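Alpha-rhamnosidase (Dictyoglomus thermophilum, PDB 6I60) is a glycoside hydrolase that probably removes terminal non-reducing alpha-L-rhamnose residues from alpha-L-rhamnosides. Local coordinates at residues A[368-382]-A[444-458]. Residues are numbered along the deposited sequence; the frame is centred on the assembly and turned at random.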
ATOM      1  N   PHE A 368      -3.913   9.177 -22.830  1.00 48.63           N
ATOM      2  CA  PHE A 368      -4.952   8.807 -21.881  1.00 45.81           C
ATOM      3  C   PHE A 368      -5.296   9.925 -20.908  1.00 44.52           C
ATOM      4  O   PHE A 368      -6.232   9.768 -20.117  1.00 44.34           O
ATOM      5  CB  PHE A 368      -4.529   7.560 -21.100  1.00 41.46           C
ATOM      6  CG  PHE A 368      -4.763   6.276 -21.839  1.00 44.93           C
ATOM      7  CD1 PHE A 368      -6.035   5.740 -21.935  1.00 49.83           C
ATOM      8  CD2 PHE A 368      -3.711   5.607 -22.442  1.00 51.29           C
ATOM      9  CE1 PHE A 368      -6.255   4.558 -22.614  1.00 46.42           C
ATOM     10  CE2 PHE A 368      -3.926   4.423 -23.123  1.00 48.29           C
ATOM     11  CZ  PHE A 368      -5.199   3.898 -23.209  1.00 44.02           C
ATOM     12  N   GLY A 369      -4.570  11.042 -20.947  1.00 41.12           N
ATOM     13  CA  GLY A 369      -4.828  12.160 -20.064  1.00 42.58           C
ATOM     14  C   GLY A 369      -4.400  11.969 -18.626  1.00 48.74           C
ATOM     15  O   GLY A 369      -4.653  12.854 -17.801  1.00 41.89           O
ATOM     16  N   GLN A 370      -3.757  10.851 -18.297  1.00 51.76           N
ATOM     17  CA  GLN A 370      -3.362  10.575 -16.925  1.00 45.35           C
ATOM     18  C   GLN A 370      -2.228   9.563 -16.939  1.00 48.27           C
ATOM     19  O   GLN A 370      -2.272   8.585 -17.689  1.00 47.41           O
ATOM     20  CB  GLN A 370      -4.546  10.050 -16.103  1.00 48.56           C
ATOM     21  CG  GLN A 370      -4.166   9.448 -14.757  1.00 47.11           C
ATOM     22  CD  GLN A 370      -3.859  10.504 -13.718  1.00 49.82           C
ATOM     23  OE1 GLN A 370      -4.602  11.474 -13.563  1.00 50.57           O
ATOM     24  NE2 GLN A 370      -2.756  10.325 -12.999  1.00 47.35           N
ATOM     25  N   ASN A 371      -1.211   9.816 -16.119  1.00 45.78           N
ATOM     26  CA  ASN A 371      -0.107   8.880 -15.937  1.00 45.82           C
ATOM     27  C   ASN A 371      -0.551   7.787 -14.972  1.00 52.67           C
ATOM     28  O   ASN A 371      -0.689   8.028 -13.767  1.00 50.56           O
ATOM     29  CB  ASN A 371       1.124   9.616 -15.415  1.00 47.95           C
ATOM     30  CG  ASN A 371       2.393   8.799 -15.543  1.00 47.55           C
ATOM     31  OD1 ASN A 371       2.352   7.582 -15.717  1.00 53.83           O
ATOM     32  ND2 ASN A 371       3.534   9.468 -15.446  1.00 45.76           N
ATOM     33  N   TYR A 372      -0.782   6.584 -15.496  1.00 45.98           N
ATOM     34  CA  TYR A 372      -1.242   5.472 -14.671  1.00 51.17           C
ATOM     35  C   TYR A 372      -0.356   4.251 -14.875  1.00 54.53           C
ATOM     36  O   TYR A 372       0.711   4.347 -15.490  1.00 54.02           O
ATOM     37  CB  TYR A 372      -2.704   5.136 -14.980  1.00 48.33           C
ATOM     38  CG  TYR A 372      -2.945   4.573 -16.365  1.00 52.65           C
ATOM     39  CD1 TYR A 372      -2.790   5.365 -17.497  1.00 48.97           C
ATOM     40  CD2 TYR A 372      -3.342   3.253 -16.539  1.00 49.95           C
ATOM     41  CE1 TYR A 372      -3.012   4.856 -18.764  1.00 48.41           C
ATOM     42  CE2 TYR A 372      -3.570   2.734 -17.802  1.00 48.33           C
ATOM     43  CZ  TYR A 372      -3.403   3.540 -18.910  1.00 51.04           C
ATOM     44  OH  TYR A 372      -3.630   3.031 -20.169  1.00 49.92           O
ATOM     45  N   THR A 373      -0.785   3.098 -14.363  1.00 54.81           N
ATOM     46  CA  THR A 373       0.007   1.879 -14.427  1.00 56.32           C
ATOM     47  C   THR A 373      -0.841   0.725 -14.936  1.00 53.80           C
ATOM     48  O   THR A 373      -2.057   0.678 -14.722  1.00 50.03           O
ATOM     49  CB  THR A 373       0.591   1.510 -13.061  1.00 54.70           C
ATOM     50  OG1 THR A 373      -0.436   1.578 -12.063  1.00 65.73           O
ATOM     51  CG2 THR A 373       1.698   2.464 -12.698  1.00 47.40           C
ATOM     52  N   GLY A 374      -0.177  -0.216 -15.600  1.00 49.78           N
ATOM     53  CA  GLY A 374      -0.848  -1.369 -16.159  1.00 49.37           C
ATOM     54  C   GLY A 374      -0.472  -1.622 -17.603  1.00 46.48           C
ATOM     55  O   GLY A 374       0.700  -1.514 -17.978  1.00 44.04           O
ATOM     56  N   TRP A 375      -1.461  -1.962 -18.421  1.00 42.70           N
ATOM     57  CA  TRP A 375      -1.237  -2.241 -19.829  1.00 47.69           C
ATOM     58  C   TRP A 375      -2.453  -1.757 -20.609  1.00 47.00           C
ATOM     59  O   TRP A 375      -3.349  -1.111 -20.059  1.00 46.37           O
ATOM     60  CB  TRP A 375      -0.961  -3.734 -20.048  1.00 48.91           C
ATOM     61  CG  TRP A 375      -2.012  -4.634 -19.465  1.00 52.58           C
ATOM     62  CD1 TRP A 375      -3.258  -4.874 -19.967  1.00 53.08           C
ATOM     63  CD2 TRP A 375      -1.904  -5.418 -18.271  1.00 50.02           C
ATOM     64  NE1 TRP A 375      -3.933  -5.756 -19.159  1.00 49.91           N
ATOM     65  CE2 TRP A 375      -3.123  -6.106 -18.111  1.00 49.21           C
ATOM     66  CE3 TRP A 375      -0.895  -5.605 -17.322  1.00 51.12           C
ATOM     67  CZ2 TRP A 375      -3.361  -6.966 -17.042  1.00 53.97           C
ATOM     68  CZ3 TRP A 375      -1.133  -6.460 -16.260  1.00 60.57           C
ATOM     69  CH2 TRP A 375      -2.355  -7.130 -16.129  1.00 56.25           C
ATOM     70  N   ILE A 376      -2.485  -2.074 -21.901  1.00 47.98           N
ATOM     71  CA  ILE A 376      -3.602  -1.711 -22.759  1.00 50.47           C
ATOM     72  C   ILE A 376      -4.123  -2.967 -23.443  1.00 51.75           C
ATOM     73  O   ILE A 376      -3.447  -3.995 -23.513  1.00 49.48           O
ATOM     74  CB  ILE A 376      -3.219  -0.643 -23.807  1.00 56.17           C
ATOM     75  CG1 ILE A 376      -2.253  -1.224 -24.838  1.00 46.09           C
ATOM     76  CG2 ILE A 376      -2.613   0.583 -23.138  1.00 56.81           C
ATOM     77  CD1 ILE A 376      -2.500  -0.717 -26.233  1.00 52.93           C
ATOM     78  N   LYS A 377      -5.354  -2.873 -23.935  1.00 56.46           N
ATOM     79  CA  LYS A 377      -5.967  -3.916 -24.743  1.00 55.69           C
ATOM     80  C   LYS A 377      -6.237  -3.353 -26.129  1.00 55.87           C
ATOM     81  O   LYS A 377      -6.847  -2.286 -26.260  1.00 57.35           O
ATOM     82  CB  LYS A 377      -7.265  -4.422 -24.111  1.00 58.11           C
ATOM     83  CG  LYS A 377      -8.068  -5.340 -25.016  1.00 56.41           C
ATOM     84  CD  LYS A 377      -9.223  -5.981 -24.271  1.00 62.54           C
ATOM     85  CE  LYS A 377     -10.523  -5.819 -25.038  1.00 61.98           C
ATOM     86  NZ  LYS A 377     -11.264  -4.603 -24.617  1.00 66.77           N
ATOM     87  N   ILE A 378      -5.777  -4.060 -27.155  1.00 57.91           N
ATOM     88  CA  ILE A 378      -5.921  -3.614 -28.535  1.00 56.05           C
ATOM     89  C   ILE A 378      -6.929  -4.508 -29.242  1.00 53.23           C
ATOM     90  O   ILE A 378      -7.046  -5.704 -28.954  1.00 55.99           O
ATOM     91  CB  ILE A 378      -4.563  -3.600 -29.275  1.00 58.31           C
ATOM     92  CG1 ILE A 378      -4.659  -2.785 -30.567  1.00 57.24           C
ATOM     93  CG2 ILE A 378      -4.072  -5.018 -29.558  1.00 52.21           C
ATOM     94  CD1 ILE A 378      -3.350  -2.687 -31.320  1.00 61.94           C
ATOM     95  N   LYS A 379      -7.685  -3.906 -30.155  1.00 57.60           N
ATOM     96  CA  LYS A 379      -8.607  -4.622 -31.028  1.00 55.49           C
ATOM     97  C   LYS A 379      -8.096  -4.492 -32.456  1.00 56.69           C
ATOM     98  O   LYS A 379      -7.869  -3.376 -32.935  1.00 60.21           O
ATOM     99  CB  LYS A 379     -10.028  -4.070 -30.906  1.00 55.61           C
ATOM    100  CG  LYS A 379     -10.588  -4.074 -29.492  1.00 60.27           C
ATOM    101  CD  LYS A 379     -11.999  -3.496 -29.458  1.00 61.31           C
ATOM    102  CE  LYS A 379     -12.570  -3.498 -28.049  1.00 61.60           C
ATOM    103  NZ  LYS A 379     -13.106  -2.163 -27.661  1.00 61.30           N
ATOM    104  N   VAL A 380      -7.897  -5.624 -33.124  1.00 57.17           N
ATOM    105  CA  VAL A 380      -7.341  -5.636 -34.471  1.00 55.29           C
ATOM    106  C   VAL A 380      -8.295  -6.374 -35.401  1.00 58.76           C
ATOM    107  O   VAL A 380      -9.046  -7.261 -34.984  1.00 60.59           O
ATOM    108  CB  VAL A 380      -5.933  -6.273 -34.506  1.00 57.70           C
ATOM    109  CG1 VAL A 380      -5.097  -5.777 -33.337  1.00 49.26           C
ATOM    110  CG2 VAL A 380      -6.022  -7.787 -34.488  1.00 57.88           C
ATOM    111  N   ARG A 381      -8.273  -5.978 -36.674  1.00 60.63           N
ATOM    112  CA  ARG A 381      -9.054  -6.627 -37.728  1.00 57.33           C
ATOM    113  C   ARG A 381      -8.144  -6.715 -38.949  1.00 59.77           C
ATOM    114  O   ARG A 381      -7.920  -5.712 -39.632  1.00 58.92           O
ATOM    115  CB  ARG A 381     -10.332  -5.860 -38.041  1.00 51.32           C
ATOM    116  CG  ARG A 381     -11.287  -5.710 -36.869  1.00 52.48           C
ATOM    117  CD  ARG A 381     -12.227  -4.534 -37.078  1.00 53.91           C
ATOM    118  NE  ARG A 381     -12.219  -3.621 -35.940  1.00 54.74           N
ATOM    119  CZ  ARG A 381     -13.125  -3.629 -34.969  1.00 55.87           C
ATOM    120  NH1 ARG A 381     -14.120  -4.507 -34.997  1.00 51.82           N
ATOM    121  NH2 ARG A 381     -13.039  -2.761 -33.970  1.00 58.26           N
ATOM    122  N   THR A 382      -7.624  -7.903 -39.219  1.00 61.88           N
ATOM    123  CA  THR A 382      -6.584  -8.002 -40.237  1.00 65.56           C
ATOM    124  C   THR A 382      -6.852  -9.068 -41.290  1.00 71.04           C
ATOM    125  O   THR A 382      -6.555  -8.837 -42.466  1.00 76.77           O
ATOM    126  CB  THR A 382      -5.226  -8.271 -39.569  1.00 64.06           C
ATOM    127  OG1 THR A 382      -4.278  -8.696 -40.556  1.00 69.12           O
ATOM    128  CG2 THR A 382      -5.361  -9.344 -38.499  1.00 65.31           C
ATOM    129  N   TYR A 444      -0.410  -1.185 -37.090  1.00 56.50           N
ATOM    130  CA  TYR A 444      -1.832  -1.479 -37.021  1.00 58.30           C
ATOM    131  C   TYR A 444      -2.400  -1.662 -38.427  1.00 62.49           C
ATOM    132  O   TYR A 444      -2.032  -0.926 -39.348  1.00 61.22           O
ATOM    133  CB  TYR A 444      -2.576  -0.356 -36.299  1.00 54.92           C
ATOM    134  CG  TYR A 444      -4.008  -0.692 -35.964  1.00 56.12           C
ATOM    135  CD1 TYR A 444      -5.044  -0.315 -36.807  1.00 56.46           C
ATOM    136  CD2 TYR A 444      -4.324  -1.392 -34.807  1.00 51.52           C
ATOM    137  CE1 TYR A 444      -6.353  -0.621 -36.507  1.00 52.91           C
ATOM    138  CE2 TYR A 444      -5.631  -1.703 -34.498  1.00 54.34           C
ATOM    139  CZ  TYR A 444      -6.642  -1.314 -35.353  1.00 57.36           C
ATOM    140  OH  TYR A 444      -7.949  -1.619 -35.053  1.00 69.08           O
ATOM    141  N   PRO A 445      -3.292  -2.640 -38.628  1.00 63.43           N
ATOM    142  CA  PRO A 445      -3.896  -2.825 -39.956  1.00 57.01           C
ATOM    143  C   PRO A 445      -4.834  -1.687 -40.324  1.00 58.76           C
ATOM    144  O   PRO A 445      -6.059  -1.849 -40.295  1.00 61.81           O
ATOM    145  CB  PRO A 445      -4.650  -4.154 -39.817  1.00 58.72           C
ATOM    146  CG  PRO A 445      -4.930  -4.276 -38.355  1.00 60.34           C
ATOM    147  CD  PRO A 445      -3.754  -3.650 -37.661  1.00 63.13           C
ATOM    148  N   GLY A 446      -4.272  -0.539 -40.670  1.00 58.37           N
ATOM    149  CA  GLY A 446      -5.039   0.640 -41.002  1.00 51.70           C
ATOM    150  C   GLY A 446      -4.947   1.711 -39.934  1.00 56.83           C
ATOM    151  O   GLY A 446      -4.036   1.733 -39.101  1.00 66.23           O
ATOM    152  N   VAL A 447      -5.917   2.618 -39.964  1.00 57.20           N
ATOM    153  CA  VAL A 447      -5.997   3.717 -39.008  1.00 59.15           C
ATOM    154  C   VAL A 447      -6.793   3.232 -37.799  1.00 58.02           C
ATOM    155  O   VAL A 447      -7.936   2.783 -37.969  1.00 60.49           O
ATOM    156  CB  VAL A 447      -6.650   4.957 -39.631  1.00 57.40           C
ATOM    157  CG1 VAL A 447      -6.607   6.127 -38.661  1.00 48.67           C
ATOM    158  CG2 VAL A 447      -5.962   5.319 -40.937  1.00 56.88           C
ATOM    159  N   PRO A 448      -6.241   3.287 -36.591  1.00 54.27           N
ATOM    160  CA  PRO A 448      -7.008   2.910 -35.404  1.00 51.26           C
ATOM    161  C   PRO A 448      -7.791   4.090 -34.840  1.00 53.00           C
ATOM    162  O   PRO A 448      -7.519   5.256 -35.131  1.00 50.78           O
ATOM    163  CB  PRO A 448      -5.919   2.452 -34.424  1.00 54.47           C
ATOM    164  CG  PRO A 448      -4.721   3.268 -34.795  1.00 54.83           C
ATOM    165  CD  PRO A 448      -4.840   3.617 -36.267  1.00 59.98           C
ATOM    166  N   THR A 449      -8.790   3.759 -34.026  1.00 53.41           N
ATOM    167  CA  THR A 449      -9.659   4.744 -33.395  1.00 50.35           C
ATOM    168  C   THR A 449      -9.463   4.719 -31.883  1.00 47.45           C
ATOM    169  O   THR A 449      -8.616   3.998 -31.350  1.00 57.76           O
ATOM    170  CB  THR A 449     -11.126   4.488 -33.748  1.00 50.75           C
ATOM    171  OG1 THR A 449     -11.686   3.554 -32.815  1.00 56.94           O
ATOM    172  CG2 THR A 449     -11.252   3.926 -35.151  1.00 55.20           C
ATOM    173  N   LEU A 450     -10.269   5.519 -31.188  1.00 47.03           N
ATOM    174  CA  LEU A 450     -10.221   5.570 -29.733  1.00 49.25           C
ATOM    175  C   LEU A 450     -10.958   4.412 -29.075  1.00 56.08           C
ATOM    176  O   LEU A 450     -10.884   4.270 -27.849  1.00 66.11           O
ATOM    177  CB  LEU A 450     -10.797   6.897 -29.233  1.00 53.80           C
ATOM    178  CG  LEU A 450     -10.193   8.166 -29.839  1.00 54.91           C
ATOM    179  CD1 LEU A 450     -10.752   9.406 -29.163  1.00 44.18           C
ATOM    180  CD2 LEU A 450      -8.677   8.139 -29.739  1.00 58.43           C
ATOM    181  N   GLU A 451     -11.669   3.592 -29.849  1.00 52.66           N
ATOM    182  CA  GLU A 451     -12.314   2.400 -29.313  1.00 55.91           C
ATOM    183  C   GLU A 451     -11.419   1.170 -29.384  1.00 61.43           C
ATOM    184  O   GLU A 451     -11.539   0.274 -28.540  1.00 65.87           O
ATOM    185  CB  GLU A 451     -13.622   2.124 -30.061  1.00 58.94           C
ATOM    186  CG  GLU A 451     -14.443   0.967 -29.500  1.00 81.90           C
ATOM    187  CD  GLU A 451     -14.297  -0.318 -30.310  1.00 83.00           C
ATOM    188  OE1 GLU A 451     -13.422  -0.374 -31.202  1.00 70.78           O
ATOM    189  OE2 GLU A 451     -15.061  -1.274 -30.051  1.00 77.63           O
ATOM    190  N   ASP A 452     -10.517   1.113 -30.366  1.00 55.26           N
ATOM    191  CA  ASP A 452      -9.620  -0.026 -30.531  1.00 55.06           C
ATOM    192  C   ASP A 452      -8.528  -0.086 -29.472  1.00 56.21           C
ATOM    193  O   ASP A 452      -7.761  -1.054 -29.461  1.00 61.02           O
ATOM    194  CB  ASP A 452      -8.986   0.008 -31.922  1.00 57.60           C
ATOM    195  CG  ASP A 452     -10.019   0.038 -33.030  1.00 62.77           C
ATOM    196  OD1 ASP A 452     -11.127  -0.504 -32.829  1.00 66.47           O
ATOM    197  OD2 ASP A 452      -9.724   0.605 -34.104  1.00 65.30           O
ATOM    198  N   ILE A 453      -8.433   0.911 -28.597  1.00 58.30           N
ATOM    199  CA  ILE A 453      -7.452   0.940 -27.519  1.00 56.14           C
ATOM    200  C   ILE A 453      -8.204   1.052 -26.201  1.00 58.98           C
ATOM    201  O   ILE A 453      -9.088   1.904 -26.057  1.00 68.19           O
ATOM    202  CB  ILE A 453      -6.457   2.105 -27.689  1.00 60.48           C
ATOM    203  CG1 ILE A 453      -5.454   1.793 -28.797  1.00 55.82           C
ATOM    204  CG2 ILE A 453      -5.728   2.388 -26.389  1.00 58.63           C
ATOM    205  CD1 ILE A 453      -4.921   0.383 -28.745  1.00 62.85           C
ATOM    206  N   GLU A 454      -7.862   0.187 -25.247  1.00 54.62           N
ATOM    207  CA  GLU A 454      -8.499   0.171 -23.934  1.00 53.94           C
ATOM    208  C   GLU A 454      -7.413   0.066 -22.874  1.00 56.28           C
ATOM    209  O   GLU A 454      -6.737  -0.963 -22.774  1.00 58.70           O
ATOM    210  CB  GLU A 454      -9.491  -0.987 -23.815  1.00 55.31           C
ATOM    211  CG  GLU A 454     -10.941  -0.586 -24.013  1.00 61.21           C
ATOM    212  CD  GLU A 454     -11.872  -1.781 -24.055  1.00 68.55           C
ATOM    213  OE1 GLU A 454     -11.794  -2.629 -23.139  1.00 71.19           O
ATOM    214  OE2 GLU A 454     -12.679  -1.878 -25.005  1.00 74.79           O
ATOM    215  N   GLY A 455      -7.248   1.124 -22.084  1.00 50.73           N
ATOM    216  CA  GLY A 455      -6.256   1.108 -21.023  1.00 44.14           C
ATOM    217  C   GLY A 455      -6.751   0.331 -19.814  1.00 49.90           C
ATOM    218  O   GLY A 455      -7.902   0.457 -19.394  1.00 50.84           O
ATOM    219  N   LYS A 456      -5.862  -0.483 -19.255  1.00 52.50           N
ATOM    220  CA  LYS A 456      -6.162  -1.296 -18.080  1.00 51.41           C
ATOM    221  C   LYS A 456      -5.321  -0.789 -16.913  1.00 46.83           C
ATOM    222  O   LYS A 456      -4.090  -0.881 -16.943  1.00 47.42           O
ATOM    223  CB  LYS A 456      -5.893  -2.775 -18.358  1.00 52.28           C
ATOM    224  CG  LYS A 456      -6.784  -3.377 -19.439  1.00 60.17           C
ATOM    225  CD  LYS A 456      -8.259  -3.290 -19.062  1.00 63.37           C
ATOM    226  CE  LYS A 456      -9.136  -4.016 -20.071  1.00 56.45           C
ATOM    227  NZ  LYS A 456      -9.354  -5.439 -19.685  1.00 61.21           N
ATOM    228  N   VAL A 457      -5.987  -0.246 -15.898  1.00 46.71           N
ATOM    229  CA  VAL A 457      -5.311   0.207 -14.686  1.00 50.35           C
ATOM    230  C   VAL A 457      -5.051  -1.006 -13.801  1.00 51.15           C
ATOM    231  O   VAL A 457      -5.986  -1.716 -13.413  1.00 49.42           O
ATOM    232  CB  VAL A 457      -6.144   1.266 -13.948  1.00 49.21           C
ATOM    233  CG1 VAL A 457      -5.393   1.782 -12.737  1.00 43.15           C
ATOM    234  CG2 VAL A 457      -6.490   2.409 -14.885  1.00 57.52           C
ATOM    235  N   VAL A 458      -3.783  -1.251 -13.486  1.00 49.10           N
ATOM    236  CA  VAL A 458      -3.366  -2.468 -12.801  1.00 48.55           C
ATOM    237  C   VAL A 458      -2.498  -2.084 -11.611  1.00 46.66           C
ATOM    238  O   VAL A 458      -1.455  -1.442 -11.783  1.00 49.50           O
ATOM    239  CB  VAL A 458      -2.605  -3.418 -13.739  1.00 47.97           C
ATOM    240  CG1 VAL A 458      -1.946  -4.534 -12.946  1.00 53.82           C
ATOM    241  CG2 VAL A 458      -3.540  -3.984 -14.799  1.00 45.28           C
TER
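W375 and K456 form a hydrogen-bonded antiparallel pair, K456 N reaching W375 O at 2.7 Å, and K377 with E454 forms the next. K379 N to D452 O continues the ladder at one end; at the other, beyond the corner at G374, V458 N bonds T373 O. Y444 OH donates a hydrogen bond to K379 O (2.8 Å), which lies at the edge of the tyrosine ring. K377 and E454 point to the same face of the sheet as W375 and K456, and K379, R381, E451 and D452 complete a salt-bridge network. E454 runs alongside K377 and divides its carboxylate between two salt bridges, OE1 to K377 NZ and OE2 to K379 NZ (2.7 Å), the latter met on the anti side. K379, extended until a bend at chi4 (129°), also hydrogen-bonds E451 O through NZ at 3.0 Å and makes a weak salt bridge to E451 OE2. R381 NH2 forms a salt bridge with D452 OD1 in the guanidinium plane, 3.2 Å away. Were K379 an alanine, E451 O would probably lose this donor, and E454 would be left to pair with K377 without its second lysine. Among apolar contacts, V458 CG2 sits over the W375 six-membered ring, a CH-pi contact 3.6 Å from the centroid. On the other face, I453 CD1 touches I376 CD1 and I378 CG1, while F368 CZ meets I453 CG2. Strands 375-380 and 453-458 are thus joined as the central pair of a four-stranded antiparallel sheet in the concanavalin-like domain.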